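Local atomic coordinates of biotin protein ligase-like protein of unknown function (Silicibacter sp., PDB entry 3BFM), a protein that is of unknown function but belongs to the biotin/lipoate protein ligase family and binds calcium ions. Residues V59-A64 against I109-D114; N77-L82 against A152-P157; G95-N100 against L127-W132; L168-R173 against E180-E185; G214-D219 against T223-L228. One frame throughout, in Å; residues are numbered along the deposited sequence.

Interaction 1: residues V59-A64 against I109-D114; sequences VPLAKA and IAASTD
Leu61 reaches from the first turn of the short helix 61-64 to the end of strand 102-111 and the loop after it. Its CB points toward segment 109-114 and already comes to 4.3 Å from Thr113 CG2. CG stands anti to the backbone N (chi1 -175°), which carries the fork outward, and the two methyls touch closest. CD1 lies 3.8 Å from Ala111 CB, the last residue of the strand. CD2 goes to the loop beyond. It sits 3.5 Å from Thr113 O and 3.6 Å from the carbonyl carbon of Asp114. Thr113 CG2 flanks it at 4.1 Å from Leu61 CD2. The fork therefore straddles the place where the chain leaves the strand. The Thr113 hydroxyl OG1 instead hydrogen-bonds to the backbone N of Asp115. Backbone bonds of Leu61 with Thr118 and of Ala62 with Pro116 tie the helix to the same loop. Ala64 packs on Leu123 of strand 123-130, which places the helix beside the sheet of the ligase-like domain. Between the two segments the contact is one of van der Waals touch alone. Two methyls meet an alanine, a threonine methyl and peptide groups, so the Leu61 side chain is held by fit, not by directed bonds.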
# COMPACT_ATOMS: atom_id res chain seq x y z
N VAL A 59 6.42 15.21 0.21
CA VAL A 59 7.19 16.19 -0.52
C VAL A 59 6.37 17.47 -0.59
O VAL A 59 5.17 17.46 -0.32
CB VAL A 59 7.55 15.72 -1.95
CG1 VAL A 59 8.32 14.42 -1.94
CG2 VAL A 59 6.30 15.60 -2.84
N PRO A 60 7.00 18.58 -0.95
CA PRO A 60 6.19 19.78 -1.12
C PRO A 60 5.16 19.67 -2.25
O PRO A 60 5.40 18.93 -3.18
CB PRO A 60 7.22 20.84 -1.48
CG PRO A 60 8.50 20.31 -0.89
CD PRO A 60 8.43 18.86 -1.15
N LEU A 61 4.10 20.45 -2.17
CA LEU A 61 3.02 20.41 -3.17
C LEU A 61 3.54 20.52 -4.59
O LEU A 61 3.02 19.88 -5.49
CB LEU A 61 2.02 21.54 -2.93
CG LEU A 61 0.78 21.54 -3.83
CD1 LEU A 61 -0.07 20.30 -3.60
CD2 LEU A 61 -0.02 22.82 -3.62
N ALA A 62 4.49 21.43 -4.81
CA ALA A 62 5.12 21.61 -6.11
C ALA A 62 5.50 20.29 -6.79
O ALA A 62 5.20 20.05 -7.97
CB ALA A 62 6.34 22.51 -5.96
N LYS A 63 6.12 19.42 -5.99
CA LYS A 63 6.58 18.10 -6.41
C LYS A 63 5.51 17.01 -6.35
O LYS A 63 5.62 15.98 -7.06
CB LYS A 63 7.79 17.71 -5.59
CG LYS A 63 8.92 18.72 -5.82
CD LYS A 63 10.28 18.10 -5.75
CE LYS A 63 11.35 19.10 -6.19
NZ LYS A 63 11.34 19.34 -7.67
N ALA A 64 4.51 17.20 -5.51
CA ALA A 64 3.45 16.20 -5.33
C ALA A 64 2.49 16.21 -6.53
O ALA A 64 1.79 15.20 -6.78
CB ALA A 64 2.67 16.47 -4.03
N ILE A 109 -7.26 16.44 -9.81
CA ILE A 109 -6.38 16.40 -8.65
C ILE A 109 -6.76 17.49 -7.63
O ILE A 109 -7.07 18.63 -8.04
CB ILE A 109 -4.88 16.49 -9.08
CG1 ILE A 109 -4.00 16.40 -7.86
CG2 ILE A 109 -4.52 17.79 -9.87
CD1 ILE A 109 -2.60 15.87 -8.17
N ALA A 110 -6.71 17.12 -6.34
CA ALA A 110 -6.95 18.04 -5.23
C ALA A 110 -5.94 17.76 -4.17
O ALA A 110 -5.34 16.66 -4.10
CB ALA A 110 -8.38 17.90 -4.63
N ALA A 111 -5.70 18.75 -3.35
CA ALA A 111 -4.84 18.54 -2.20
C ALA A 111 -5.22 19.43 -1.00
O ALA A 111 -6.05 20.33 -1.12
CB ALA A 111 -3.37 18.75 -2.62
N SER A 112 -4.56 19.17 0.13
CA SER A 112 -4.93 19.72 1.43
C SER A 112 -4.49 21.15 1.54
O SER A 112 -4.96 21.87 2.41
CB SER A 112 -4.29 18.91 2.57
OG SER A 112 -2.87 19.09 2.63
N THR A 113 -3.63 21.57 0.61
CA THR A 113 -3.03 22.89 0.60
C THR A 113 -2.94 23.38 -0.84
O THR A 113 -3.00 22.57 -1.79
CB THR A 113 -1.58 22.84 1.17
OG1 THR A 113 -0.99 24.15 1.18
CG2 THR A 113 -0.72 21.96 0.30
N ASP A 114 -2.83 24.69 -1.02
CA ASP A 114 -2.47 25.27 -2.32
C ASP A 114 -1.14 26.03 -2.30
O ASP A 114 -0.77 26.66 -3.28
CB ASP A 114 -3.60 26.16 -2.85
CG ASP A 114 -3.85 27.37 -1.98
OD1 ASP A 114 -3.45 27.39 -0.80
OD2 ASP A 114 -4.48 28.31 -2.49

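Interaction 2: residues N77-L82 against A152-P157; sequences NALGAL and ADVAAP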
# COMPACT_ATOMS: atom_id res chain seq x y z
N ASN A 77 -1.53 2.78 -19.40
CA ASN A 77 -1.03 1.40 -19.31
C ASN A 77 -2.16 0.42 -19.04
O ASN A 77 -2.19 -0.68 -19.59
CB ASN A 77 -0.03 1.24 -18.16
CG ASN A 77 1.31 1.95 -18.35
OD1 ASN A 77 2.18 1.79 -17.50
ND2 ASN A 77 1.47 2.75 -19.38
N ALA A 78 -3.07 0.82 -18.16
CA ALA A 78 -4.22 0.03 -17.76
C ALA A 78 -5.13 -0.20 -18.95
O ALA A 78 -5.46 -1.33 -19.25
CB ALA A 78 -4.98 0.72 -16.59
N LEU A 79 -5.50 0.85 -19.67
CA LEU A 79 -6.35 0.65 -20.85
C LEU A 79 -5.63 -0.19 -21.96
O LEU A 79 -6.24 -1.12 -22.54
CB LEU A 79 -6.80 2.00 -21.40
CG LEU A 79 -7.90 2.01 -22.47
CD1 LEU A 79 -9.08 1.11 -22.07
CD2 LEU A 79 -8.36 3.46 -22.69
N GLY A 80 -4.36 0.10 -22.23
CA GLY A 80 -3.57 -0.68 -23.19
C GLY A 80 -3.48 -2.18 -22.91
O GLY A 80 -3.43 -3.00 -23.83
N ALA A 81 -3.46 -2.54 -21.64
CA ALA A 81 -3.50 -3.95 -21.25
C ALA A 81 -4.84 -4.66 -21.56
O ALA A 81 -4.88 -5.89 -21.57
CB ALA A 81 -3.20 -4.08 -19.76
N LEU A 82 -5.92 -3.90 -21.78
CA LEU A 82 -7.29 -4.46 -21.93
C LEU A 82 -7.94 -4.20 -23.28
O LEU A 82 -8.87 -4.89 -23.67
CB LEU A 82 -8.20 -3.90 -20.82
CG LEU A 82 -7.83 -4.25 -19.37
CD1 LEU A 82 -8.79 -3.58 -18.36
CD2 LEU A 82 -7.80 -5.74 -19.14
N ALA A 152 -15.43 -2.19 -26.43
CA ALA A 152 -16.58 -2.89 -25.90
C ALA A 152 -16.21 -4.16 -25.11
O ALA A 152 -16.96 -4.56 -24.22
CB ALA A 152 -17.59 -3.20 -27.03
N ASP A 153 -15.06 -4.77 -25.39
CA ASP A 153 -14.64 -5.94 -24.62
C ASP A 153 -13.89 -5.58 -23.32
O ASP A 153 -13.36 -6.47 -22.65
CB ASP A 153 -13.77 -6.86 -25.47
N VAL A 154 -13.78 -4.29 -23.00
CA VAL A 154 -13.11 -3.87 -21.77
C VAL A 154 -14.17 -3.75 -20.67
O VAL A 154 -15.08 -2.94 -20.78
CB VAL A 154 -12.40 -2.54 -21.98
CG1 VAL A 154 -11.74 -2.05 -20.67
CG2 VAL A 154 -11.38 -2.67 -23.11
N ALA A 155 -14.07 -4.55 -19.63
CA ALA A 155 -15.02 -4.51 -18.52
C ALA A 155 -14.62 -3.41 -17.55
O ALA A 155 -13.43 -3.27 -17.25
CB ALA A 155 -15.06 -5.85 -17.81
N ALA A 156 -15.60 -2.63 -17.07
CA ALA A 156 -15.31 -1.47 -16.21
C ALA A 156 -14.63 -1.90 -14.93
O ALA A 156 -13.65 -1.28 -14.50
CB ALA A 156 -16.60 -0.65 -15.89
N PRO A 157 -15.14 -2.98 -14.28
CA PRO A 157 -14.46 -3.44 -13.07
C PRO A 157 -13.00 -3.81 -13.31
O PRO A 157 -12.15 -3.54 -12.47
CB PRO A 157 -15.24 -4.71 -12.68
CG PRO A 157 -16.54 -4.64 -13.38
CD PRO A 157 -16.34 -3.78 -14.60
O HOH W 1 -10.33 -6.76 -22.20
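Apolar contacts come first, and Val154 makes all of them from the loop before helix 156-175. Its CG1 is 4.0 Å from Leu82 CB and equally near Leu82 CD1, the two side chains crossing at about a right angle. The same methyl has a looser neighbour in Leu79 CD1, at 4.4 Å. CG1 is anti to the backbone N of Val154 (chi1 177°), which turns it to the leucines and sets CG2 against the main chain. There Val154 CG2 lies 3.4 Å from Leu82 O. An alanine in place of Val154 would lose both methyls and would probably open a gap beside Leu82 and Leu79. The polar link is indirect. One water donates to Leu82 O at 2.8 Å and to Asp153 O at 3.1 Å, so it bridges two backbone carbonyls that cannot bond each other. Further out, Val154 O accepts from the Tyr147 hydroxyl, and Leu82 also packs on Leu159. Ala155 is the N-cap residue of helix 156-175. The contact thus joins the C-terminal part of helix 67-82 to the start of helix 156-175, the two long helices that lie against the central mixed sheet of this biotin/lipoate ligase-like fold.

Interaction 3: residues G95-N100 against L127-W132; sequences GALRIN and LDLPLW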
# COMPACT_ATOMS: atom_id res chain seq x y z
N GLY A 95 -4.90 17.20 -17.38
CA GLY A 95 -5.59 16.02 -16.88
C GLY A 95 -6.66 15.43 -17.79
O GLY A 95 -7.13 14.31 -17.52
N ALA A 96 -7.08 16.15 -18.82
CA ALA A 96 -8.03 15.60 -19.76
C ALA A 96 -7.50 14.36 -20.46
O ALA A 96 -6.28 14.19 -20.67
CB ALA A 96 -8.46 16.65 -20.79
N LEU A 97 -8.41 13.43 -20.76
CA LEU A 97 -8.00 12.22 -21.44
C LEU A 97 -8.46 12.28 -22.88
O LEU A 97 -9.50 12.84 -23.15
CB LEU A 97 -8.59 10.96 -20.74
CG LEU A 97 -8.09 10.68 -19.32
CD1 LEU A 97 -8.91 9.56 -18.56
CD2 LEU A 97 -6.61 10.31 -19.36
N ARG A 98 -7.70 11.68 -23.80
CA ARG A 98 -8.14 11.56 -25.17
C ARG A 98 -8.03 10.15 -25.63
O ARG A 98 -7.03 9.49 -25.38
CB ARG A 98 -7.32 12.45 -26.11
CG ARG A 98 -7.46 13.94 -25.82
CD ARG A 98 -7.33 14.79 -27.06
NE ARG A 98 -7.81 16.13 -26.74
CZ ARG A 98 -8.83 16.77 -27.32
NH1 ARG A 98 -9.48 16.28 -28.38
NH2 ARG A 98 -9.15 17.98 -26.88
N ILE A 99 -9.09 9.67 -26.29
CA ILE A 99 -9.09 8.33 -26.85
C ILE A 99 -9.35 8.48 -28.33
O ILE A 99 -10.31 9.14 -28.72
CB ILE A 99 -10.13 7.42 -26.13
CG1 ILE A 99 -9.70 7.27 -24.66
CG2 ILE A 99 -10.22 6.08 -26.79
CD1 ILE A 99 -10.62 6.39 -23.77
N ASN A 100 -8.45 7.91 -29.14
CA ASN A 100 -8.44 8.11 -30.59
C ASN A 100 -8.61 9.58 -30.97
O ASN A 100 -9.35 9.92 -31.90
CB ASN A 100 -9.53 7.24 -31.23
CG ASN A 100 -9.34 5.75 -30.97
OD1 ASN A 100 -8.22 5.24 -30.94
ND2 ASN A 100 -10.44 5.04 -30.78
N LEU A 127 -10.54 9.85 -11.37
CA LEU A 127 -10.77 9.49 -12.75
C LEU A 127 -12.28 9.60 -13.02
O LEU A 127 -13.10 9.15 -12.21
CB LEU A 127 -10.29 8.03 -12.96
CG LEU A 127 -10.63 7.41 -14.31
CD1 LEU A 127 -9.92 8.20 -15.45
CD2 LEU A 127 -10.28 5.88 -14.39
N ASP A 128 -12.64 10.28 -14.12
CA ASP A 128 -14.01 10.24 -14.62
C ASP A 128 -13.93 9.77 -16.09
O ASP A 128 -13.24 10.37 -16.90
CB ASP A 128 -14.65 11.61 -14.54
CG ASP A 128 -15.07 12.00 -13.11
OD1 ASP A 128 -14.19 12.22 -12.24
OD2 ASP A 128 -16.29 12.12 -12.87
N LEU A 129 -14.61 8.67 -16.41
CA LEU A 129 -14.52 8.12 -17.73
C LEU A 129 -15.92 7.76 -18.23
O LEU A 129 -16.59 6.88 -17.64
CB LEU A 129 -13.60 6.89 -17.75
CG LEU A 129 -13.29 6.18 -19.06
CD1 LEU A 129 -12.35 7.06 -19.92
CD2 LEU A 129 -12.65 4.77 -18.89
N PRO A 130 -16.36 8.43 -19.30
CA PRO A 130 -17.60 8.01 -19.92
C PRO A 130 -17.48 6.71 -20.67
O PRO A 130 -16.53 6.51 -21.39
CB PRO A 130 -17.90 9.16 -20.88
CG PRO A 130 -16.58 9.74 -21.22
CD PRO A 130 -15.74 9.58 -20.00
N LEU A 131 -18.45 5.83 -20.49
CA LEU A 131 -18.44 4.51 -21.12
C LEU A 131 -19.36 4.50 -22.32
O LEU A 131 -18.98 4.02 -23.37
CB LEU A 131 -18.85 3.46 -20.11
CG LEU A 131 -17.94 3.34 -18.89
CD1 LEU A 131 -18.55 2.28 -17.92
CD2 LEU A 131 -16.51 2.97 -19.25
N TRP A 132 -20.57 5.03 -22.16
CA TRP A 132 -21.47 5.33 -23.28
C TRP A 132 -21.76 6.82 -23.28
O TRP A 132 -21.70 7.46 -22.23
CB TRP A 132 -22.79 4.61 -23.09
CG TRP A 132 -22.66 3.13 -23.15
CD1 TRP A 132 -22.90 2.27 -22.13
CD2 TRP A 132 -22.31 2.33 -24.28
NE1 TRP A 132 -22.71 1.00 -22.56
CE2 TRP A 132 -22.35 1.01 -23.88
CE3 TRP A 132 -21.98 2.61 -25.62
CZ2 TRP A 132 -22.03 -0.06 -24.74
CZ3 TRP A 132 -21.67 1.57 -26.47
CH2 TRP A 132 -21.70 0.25 -26.03
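Leu97 and Leu127 meet over the central mixed sheet of the biotin/lipoate ligase-like fold. Their strands, 96-99 and 123-130, are not neighbours. Strand 102-111 runs between them, antiparallel to both, so the two flanking strands run roughly the same way, 33° apart. Their axes come within 8.9 Å, and the side chains must bridge that width. Leu97 and Ile99 point toward the other segment. Leu127 and Leu129 leave the backbone to one side, but their ends come closer. CG of Leu127 is anti to its backbone N (chi1 172°), which swings CD1 inward. The four tips form a stagger. Leu129 CD1 faces the gap between Leu97 and Ile99, loosely, at 4.5 Å from Leu97 CD1 and 4.3 Å from Ile99 CD1. Leu97 CD1 sits beside Leu127 CD1 instead. Phe75 of helix 67-82 packs on Leu97, Leu127 and Leu129 together, and Leu79 of that helix rests on Ile99. Trp163 and Leu159 of helix 156-175 add cover on Leu127 and Leu129. All four aliphatic side chains are buried. The tightest touch is methyl to methyl, Leu97 CD1 to Leu127 CD1 at 3.5 Å, with the two side chains crossing at about a right angle.

Interaction 4: residues L168-R173 against E180-E185; sequences LHWINR and ETIHGE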
# COMPACT_ATOMS: atom_id res chain seq x y z
N LEU A 168 -0.19 2.20 -8.81
CA LEU A 168 0.69 1.83 -7.73
C LEU A 168 2.09 1.51 -8.25
O LEU A 168 3.05 1.91 -7.64
CB LEU A 168 0.14 0.62 -6.98
CG LEU A 168 0.94 0.05 -5.82
CD1 LEU A 168 1.00 1.03 -4.68
CD2 LEU A 168 0.25 -1.30 -5.39
N HIS A 169 2.20 0.81 -9.37
CA HIS A 169 3.54 0.53 -9.92
C HIS A 169 4.37 1.82 -10.11
O HIS A 169 5.50 1.93 -9.62
CB HIS A 169 3.39 -0.26 -11.23
CG HIS A 169 4.66 -0.40 -12.00
ND1 HIS A 169 5.60 -1.37 -11.71
CD2 HIS A 169 5.16 0.32 -13.03
CE1 HIS A 169 6.62 -1.23 -12.53
NE2 HIS A 169 6.38 -0.23 -13.35
N TRP A 170 3.76 2.82 -10.76
CA TRP A 170 4.45 4.08 -11.09
C TRP A 170 4.66 4.97 -9.83
O TRP A 170 5.66 5.69 -9.70
CB TRP A 170 3.73 4.81 -12.23
CG TRP A 170 3.94 4.15 -13.52
CD1 TRP A 170 3.04 3.45 -14.25
CD2 TRP A 170 5.18 4.09 -14.24
NE1 TRP A 170 3.63 2.98 -15.39
CE2 TRP A 170 4.94 3.35 -15.41
CE3 TRP A 170 6.46 4.60 -14.01
CZ2 TRP A 170 5.95 3.10 -16.36
CZ3 TRP A 170 7.45 4.36 -14.94
CH2 TRP A 170 7.19 3.60 -16.10
N ILE A 171 3.73 4.90 -8.88
CA ILE A 171 3.88 5.69 -7.67
C ILE A 171 5.05 5.12 -6.92
O ILE A 171 5.88 5.86 -6.43
CB ILE A 171 2.62 5.63 -6.75
CG1 ILE A 171 1.47 6.42 -7.37
CG2 ILE A 171 2.97 6.18 -5.35
CD1 ILE A 171 0.04 6.08 -6.77
N ASN A 172 5.16 3.79 -6.89
CA ASN A 172 6.33 3.18 -6.20
C ASN A 172 7.65 3.57 -6.89
O ASN A 172 8.63 3.90 -6.24
CB ASN A 172 6.20 1.66 -6.05
CG ASN A 172 5.16 1.26 -5.00
OD1 ASN A 172 4.98 1.96 -4.02
ND2 ASN A 172 4.51 0.12 -5.19
N ARG A 173 7.67 3.62 -8.21
CA ARG A 173 8.88 4.01 -8.92
C ARG A 173 9.22 5.47 -8.72
O ARG A 173 10.39 5.85 -8.60
CB ARG A 173 8.76 3.68 -10.40
CG ARG A 173 8.70 2.17 -10.58
CD ARG A 173 8.66 1.81 -11.98
NE ARG A 173 9.97 1.96 -12.59
CZ ARG A 173 10.19 1.90 -13.89
NH1 ARG A 173 9.17 1.69 -14.72
NH2 ARG A 173 11.43 2.04 -14.35
N GLU A 180 12.75 10.84 -13.77
CA GLU A 180 13.20 11.00 -15.15
C GLU A 180 12.52 10.02 -16.11
O GLU A 180 12.10 10.40 -17.20
CB GLU A 180 14.72 10.85 -15.23
CG GLU A 180 15.29 11.30 -16.53
N THR A 181 12.39 8.76 -15.70
CA THR A 181 11.72 7.75 -16.51
C THR A 181 10.23 8.06 -16.66
O THR A 181 9.63 7.91 -17.73
CB THR A 181 11.87 6.35 -15.88
OG1 THR A 181 13.26 6.05 -15.73
CG2 THR A 181 11.20 5.30 -16.72
N ILE A 182 9.62 8.52 -15.57
CA ILE A 182 8.23 8.94 -15.59
C ILE A 182 8.04 10.06 -16.58
O ILE A 182 7.10 10.02 -17.38
CB ILE A 182 7.77 9.35 -14.18
CG1 ILE A 182 7.67 8.07 -13.33
CG2 ILE A 182 6.43 10.12 -14.22
CD1 ILE A 182 7.63 8.30 -11.85
N HIS A 183 8.94 11.04 -16.55
CA HIS A 183 8.87 12.13 -17.51
C HIS A 183 8.85 11.62 -18.94
O HIS A 183 8.08 12.09 -19.78
CB HIS A 183 10.02 13.13 -17.32
CG HIS A 183 9.67 14.30 -16.46
ND1 HIS A 183 8.96 15.37 -16.93
CD2 HIS A 183 9.92 14.55 -15.16
CE1 HIS A 183 8.78 16.24 -15.95
NE2 HIS A 183 9.37 15.76 -14.86
N GLY A 184 9.74 10.67 -19.23
CA GLY A 184 9.81 10.09 -20.57
C GLY A 184 8.56 9.37 -20.98
O GLY A 184 8.08 9.56 -22.10
N GLU A 185 8.00 8.55 -20.08
CA GLU A 185 6.77 7.84 -20.38
C GLU A 185 5.66 8.82 -20.69
O GLU A 185 4.91 8.64 -21.67
CB GLU A 185 6.34 6.96 -19.21
CG GLU A 185 7.23 5.78 -18.96
CD GLU A 185 7.36 4.85 -20.15
OE1 GLU A 185 6.32 4.53 -20.77
OE2 GLU A 185 8.50 4.45 -20.47
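Trp170, whose ring packs on Ile182 and Glu185, is held at its indole NE1 by a hydrogen bond to the Asn77 side-chain oxygen. The contact lies in a helical hairpin: helices 156-175 and 179-189 are joined by a short turn, and their facing segments run at 138°, with axes 10.7 Å apart. The six-membered ring of the indole makes the contact. Trp170 CE3 lies 3.7 Å from Ile182 CG1, and the two side chains slide past each other in opposite directions. Further along the ring, Trp170 CH2 is 3.6 Å from Glu185 CG. This CG does the touching; the Glu185 chain then bends at chi2 (-58°), and the carboxylate and ring planes are 22° apart. His169 CD2 rests over one face of the indole, offset toward its rim. A leucine in place of Trp170 has no NE1, so Asn77 OD1 would probably lose its mate and a gap would open beside Ile182 and Glu185. Val70 and Val73 of helix 67-82 also pack on the tryptophan. Arg173, in a salt bridge with Glu178 in the turn, brings NH2 to 4.0 Å from Thr181 CG2. That same threonine methyl sits at the edge of the indole, near its plane, with Trp170 CZ3 at 4.3 Å.

Interaction 5: residues G214-D219 against T223-L228; sequences GMLLRD and THLIPL
Met215 and Ile226, and then Leu217 and His224, are the hydrogen-bonded pairs of an antiparallel hairpin. Each pair makes two backbone bonds. Met215 N reaches Ile226 O at 2.8 Å, and His224 N reaches Leu217 O at 2.7 Å. Leu217 N to His224 O is nearly straight (175°). Gly214 packs against the end of the other strand, its CA 3.2 Å from Ile226 O.

Side chains add to this ladder. Arg218 and Thr223 form a non-hydrogen-bonded pair, yet their side chains bond. Arg218 NE donates to Thr223 OG1 at 2.7 Å, in the guanidinium plane, and NH2 adds a weak second bond. The Arg218 chain bends at chi3 (-76°), which turns the edge of the guanidinium to Thr223 OG1. Next to them Leu216 CD2 lies 4.1 Å from Leu225 CD1. On the other face His224 NE2 donates to Asp219 OD2 at 3.1 Å. The donor comes from above the carboxylate plane, and the two planes stand 83° apart.

In the second shell, Asp219 OD1 accepts from the backbone N of Thr221 and Thr222, so the turn itself holds the carboxylate. Other neighbours place the hairpin as a whole. Strand 205-209 bonds to the other edge of strand 215-218, and Trp93 packs on Met215, deposited as selenomethionine. The three strands are consistent with an SH3-like domain, as in the C-terminal part of many biotin protein ligases.

Polar side-chain bonds thus gather at the turn end, while apolar side-chain contacts and backbone bonds carry the rest. The turn is probably stiffened by its own aspartate.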
# COMPACT_ATOMS: atom_id res chain seq x y z
N GLY A 214 5.53 21.59 -14.86
CA GLY A 214 4.99 22.91 -15.23
C GLY A 214 5.07 23.09 -16.73
O GLY A 214 6.04 22.64 -17.35
N MSE A 215 4.05 23.67 -17.33
CA MSE A 215 4.01 23.81 -18.79
C MSE A 215 4.90 24.95 -19.22
O MSE A 215 4.78 26.06 -18.70
CB MSE A 215 2.61 24.12 -19.28
CG MSE A 215 2.49 24.38 -20.75
SE MSE A 215 0.72 24.75 -21.36
CE MSE A 215 0.08 22.85 -21.27
N LEU A 216 5.72 24.67 -20.22
CA LEU A 216 6.48 25.68 -20.91
C LEU A 216 5.70 26.07 -22.16
O LEU A 216 5.58 25.29 -23.10
CB LEU A 216 7.88 25.14 -21.24
CG LEU A 216 8.72 24.76 -20.01
CD1 LEU A 216 9.75 23.73 -20.34
CD2 LEU A 216 9.33 26.01 -19.42
N LEU A 217 5.21 27.30 -22.18
CA LEU A 217 4.36 27.82 -23.25
C LEU A 217 5.08 29.00 -23.89
O LEU A 217 5.26 30.06 -23.27
CB LEU A 217 3.01 28.23 -22.70
CG LEU A 217 1.88 28.57 -23.67
CD1 LEU A 217 1.56 27.37 -24.54
CD2 LEU A 217 0.63 29.05 -22.91
N ARG A 218 5.53 28.79 -25.12
CA ARG A 218 6.33 29.79 -25.83
C ARG A 218 5.49 30.61 -26.79
O ARG A 218 4.91 30.09 -27.77
CB ARG A 218 7.48 29.10 -26.54
CG ARG A 218 8.52 30.08 -27.08
CD ARG A 218 9.82 29.34 -27.28
NE ARG A 218 10.48 29.11 -25.99
CZ ARG A 218 11.56 28.36 -25.81
NH1 ARG A 218 12.14 27.73 -26.83
NH2 ARG A 218 12.03 28.24 -24.59
N ASP A 219 5.37 31.90 -26.50
CA ASP A 219 4.71 32.79 -27.47
C ASP A 219 5.81 33.53 -28.27
O ASP A 219 6.97 33.08 -28.30
CB ASP A 219 3.59 33.66 -26.83
CG ASP A 219 4.11 34.83 -26.06
OD1 ASP A 219 5.27 35.26 -26.30
OD2 ASP A 219 3.33 35.34 -25.23
N THR A 223 8.72 32.89 -22.93
CA THR A 223 8.25 31.56 -22.52
C THR A 223 7.58 31.70 -21.17
O THR A 223 8.17 32.19 -20.20
CB THR A 223 9.37 30.55 -22.41
OG1 THR A 223 10.08 30.45 -23.65
CG2 THR A 223 8.82 29.16 -22.05
N HIS A 224 6.32 31.27 -21.10
CA HIS A 224 5.57 31.28 -19.85
C HIS A 224 5.80 29.96 -19.17
O HIS A 224 5.92 28.93 -19.85
CB HIS A 224 4.08 31.44 -20.12
CG HIS A 224 3.74 32.65 -20.90
ND1 HIS A 224 3.74 33.91 -20.34
CD2 HIS A 224 3.39 32.83 -22.20
CE1 HIS A 224 3.41 34.80 -21.25
NE2 HIS A 224 3.20 34.17 -22.39
N LEU A 225 5.91 30.00 -17.84
CA LEU A 225 5.86 28.78 -17.03
C LEU A 225 4.53 28.73 -16.29
O LEU A 225 4.22 29.60 -15.50
CB LEU A 225 7.03 28.70 -16.04
CG LEU A 225 7.04 27.49 -15.10
CD1 LEU A 225 7.38 26.28 -15.87
CD2 LEU A 225 8.07 27.68 -13.99
N ILE A 226 3.74 27.71 -16.58
CA ILE A 226 2.45 27.52 -15.92
C ILE A 226 2.62 26.34 -14.99
O ILE A 226 2.73 25.19 -15.45
CB ILE A 226 1.33 27.26 -16.93
CG1 ILE A 226 1.42 28.24 -18.11
CG2 ILE A 226 -0.04 27.30 -16.25
CD1 ILE A 226 1.06 29.66 -17.76
N PRO A 227 2.70 26.60 -13.67
CA PRO A 227 2.91 25.48 -12.77
C PRO A 227 1.68 24.54 -12.77
O PRO A 227 0.54 24.99 -12.92
CB PRO A 227 3.11 26.14 -11.39
CG PRO A 227 3.21 27.58 -11.62
CD PRO A 227 2.60 27.87 -12.93
N LEU A 228 1.91 23.25 -12.55
CA LEU A 228 0.83 22.27 -12.57
C LEU A 228 -0.15 22.48 -11.40
O LEU A 228 -1.33 22.10 -11.50
CB LEU A 228 1.41 20.87 -12.59
CG LEU A 228 0.40 19.74 -12.85
CD1 LEU A 228 -0.45 19.94 -14.08
CD2 LEU A 228 1.17 18.41 -12.89

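How the interactions relate
Interactions 2, 3 and 4 are linked directly. Leu79 CD2 of interaction 2 packs on Ile99 CD1 of interaction 3 at 3.9 Å. The hydrogen bond between Asn77 OD1 and Trp170 NE1, 2.8 Å long, joins 77-82 to interaction 4. Helix 156-175 serves both interactions 2 and 4. Interaction 1 lies on the opposite side of the chain's centre from interaction 2, centres about 29 Å apart; its strand 102-111 lies between the two strands of interaction 3. Interaction 5 lies in the C-terminal region and touches none of the others; its nearest atoms are about 6 Å from interactions 1, 3 and 4. The calcium ligands Gln21, Asp22 and Glu43 belong to none of the five.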